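Local coordinates for protein DnaJ homolog subfamily C member 10 (Mus musculus, PDB 3APQ) that reduces disulfide bonds in the endoplasmic reticulum, serving both the correct folding of proteins and the degradation of misfolded ones, at residues K164-N167 with S168-S171. Sequence-based numbering, arbitrary orientation.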
ATOM      1  N   LYS A 164     -12.088   4.487   9.440  1.00 25.19           N
ATOM      2  CA  LYS A 164     -11.205   4.819  10.539  1.00 27.00           C
ATOM      3  C   LYS A 164     -11.141   6.315  10.814  1.00 28.04           C
ATOM      4  O   LYS A 164     -10.249   6.788  11.573  1.00 28.76           O
ATOM      5  CB  LYS A 164      -9.815   4.245  10.288  1.00 26.81           C
ATOM      6  CG  LYS A 164      -9.826   2.746  10.020  1.00 27.52           C
ATOM      7  CD  LYS A 164     -10.462   1.996  11.220  1.00 28.61           C
ATOM      8  CE  LYS A 164     -10.853   0.559  10.841  1.00 32.53           C
ATOM      9  NZ  LYS A 164     -11.665  -0.125  11.921  1.00 31.87           N
ATOM     10  N   GLY A 165     -12.081   7.041  10.228  1.00 27.89           N
ATOM     11  CA  GLY A 165     -12.184   8.489  10.406  1.00 29.99           C
ATOM     12  C   GLY A 165     -10.985   9.223   9.818  1.00 29.23           C
ATOM     13  O   GLY A 165     -10.460  10.159  10.440  1.00 29.19           O
ATOM     14  N   VAL A 166     -10.529   8.760   8.652  1.00 27.73           N
ATOM     15  CA  VAL A 166      -9.466   9.407   7.903  1.00 27.30           C
ATOM     16  C   VAL A 166     -10.021  10.111   6.652  1.00 28.70           C
ATOM     17  O   VAL A 166     -10.397   9.453   5.682  1.00 29.14           O
ATOM     18  CB  VAL A 166      -8.427   8.380   7.415  1.00 26.46           C
ATOM     19  CG1 VAL A 166      -7.390   9.108   6.560  1.00 24.74           C
ATOM     20  CG2 VAL A 166      -7.760   7.677   8.610  1.00 26.31           C
ATOM     21  N   ASN A 167     -10.015  11.438   6.653  1.00 30.65           N
ATOM     22  CA  ASN A 167     -10.532  12.207   5.497  1.00 33.02           C
ATOM     23  C   ASN A 167      -9.526  13.183   4.910  1.00 31.98           C
ATOM     24  O   ASN A 167      -9.895  13.970   4.039  1.00 33.07           O
ATOM     25  CB  ASN A 167     -11.817  12.986   5.852  1.00 35.84           C
ATOM     26  CG  ASN A 167     -11.897  13.359   7.357  1.00 41.49           C
ATOM     27  OD1 ASN A 167     -12.749  12.829   8.098  1.00 44.92           O
ATOM     28  ND2 ASN A 167     -10.980  14.247   7.814  1.00 44.33           N
ATOM     29  N   SER A 168      -8.285  13.165   5.419  1.00 28.30           N
ATOM     30  CA  SER A 168      -7.248  14.062   4.938  1.00 25.09           C
ATOM     31  C   SER A 168      -5.929  13.298   5.167  1.00 22.61           C
ATOM     32  O   SER A 168      -5.903  12.322   5.933  1.00 20.24           O
ATOM     33  CB  SER A 168      -7.301  15.374   5.675  1.00 26.73           C
ATOM     34  OG  SER A 168      -6.932  15.167   7.024  1.00 28.44           O
ATOM     35  N   TYR A 169      -4.878  13.680   4.438  1.00 19.34           N
ATOM     36  CA  TYR A 169      -3.674  12.851   4.369  1.00 17.35           C
ATOM     37  C   TYR A 169      -2.450  13.737   4.494  1.00 16.05           C
ATOM     38  O   TYR A 169      -2.466  14.879   4.066  1.00 17.41           O
ATOM     39  CB  TYR A 169      -3.661  12.097   3.040  1.00 17.44           C
ATOM     40  CG  TYR A 169      -5.005  11.526   2.723  1.00 19.00           C
ATOM     41  CD1 TYR A 169      -5.397  10.279   3.227  1.00 22.16           C
ATOM     42  CD2 TYR A 169      -5.910  12.248   1.960  1.00 23.90           C
ATOM     43  CE1 TYR A 169      -6.650   9.758   2.925  1.00 24.05           C
ATOM     44  CE2 TYR A 169      -7.151  11.753   1.672  1.00 30.72           C
ATOM     45  CZ  TYR A 169      -7.521  10.498   2.166  1.00 28.44           C
ATOM     46  OH  TYR A 169      -8.799  10.042   1.877  1.00 35.30           O
ATOM     47  N   PRO A 170      -1.372  13.218   5.080  1.00 15.96           N
ATOM     48  CA  PRO A 170      -1.311  11.919   5.764  1.00 15.11           C
ATOM     49  C   PRO A 170      -2.037  11.982   7.094  1.00 15.87           C
ATOM     50  O   PRO A 170      -2.158  13.070   7.683  1.00 17.12           O
ATOM     51  CB  PRO A 170       0.204  11.710   6.008  1.00 14.96           C
ATOM     52  CG  PRO A 170       0.743  13.134   6.086  1.00 17.21           C
ATOM     53  CD  PRO A 170      -0.098  13.971   5.139  1.00 16.27           C
ATOM     54  N   SER A 171      -2.540  10.843   7.561  1.00 16.19           N
ATOM     55  CA  SER A 171      -3.112  10.756   8.913  1.00 15.32           C
ATOM     56  C   SER A 171      -2.396   9.635   9.641  1.00 15.41           C
ATOM     57  O   SER A 171      -2.301   8.516   9.136  1.00 12.65           O
ATOM     58  CB  SER A 171      -4.635  10.535   8.867  1.00 17.60           C
ATOM     59  OG  SER A 171      -5.228  11.792   8.663  1.00 18.07           O
TER
HETATM   60  O   HOH W   1      -8.425  12.905   8.448  1.00 40.93           O
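The cis-proline loop of the first thioredoxin domain, which joins helix 158-163 to strand 171-175, packs V166 CG1 against Y169 and S171. The helix before it ends in a Schellman motif with G165, at positive phi (65°), as its C-prime residue and a bond from V166 N to C161 O. With CG1 anti to the backbone N (chi1 176°), V166 directs this methyl onward to the residues that follow: it lies 3.8 Å from Y169 CE1, approaching the ring obliquely, and 3.9 Å from S171 CB. The valine and tyrosine side chains cross at about a right angle. Beside them, S171 OG donates a hydrogen bond of 2.9 Å to S168 O from above the carbonyl plane, 42° out of it, spanning the cis peptide bond before P170. Replacing S171 by an alanine would probably leave S168 O without this donor and the turn less firmly held. One water accepts from N167 N at 2.8 Å and is hydrogen-bonded to S168 OG at 3.1 Å, linking neighbouring residues. From the loop, Y169 and P170 both reach C129 of the redox-active pair C126 and C129, the placement typical of the cis-proline beside a thioredoxin-fold CXXC site.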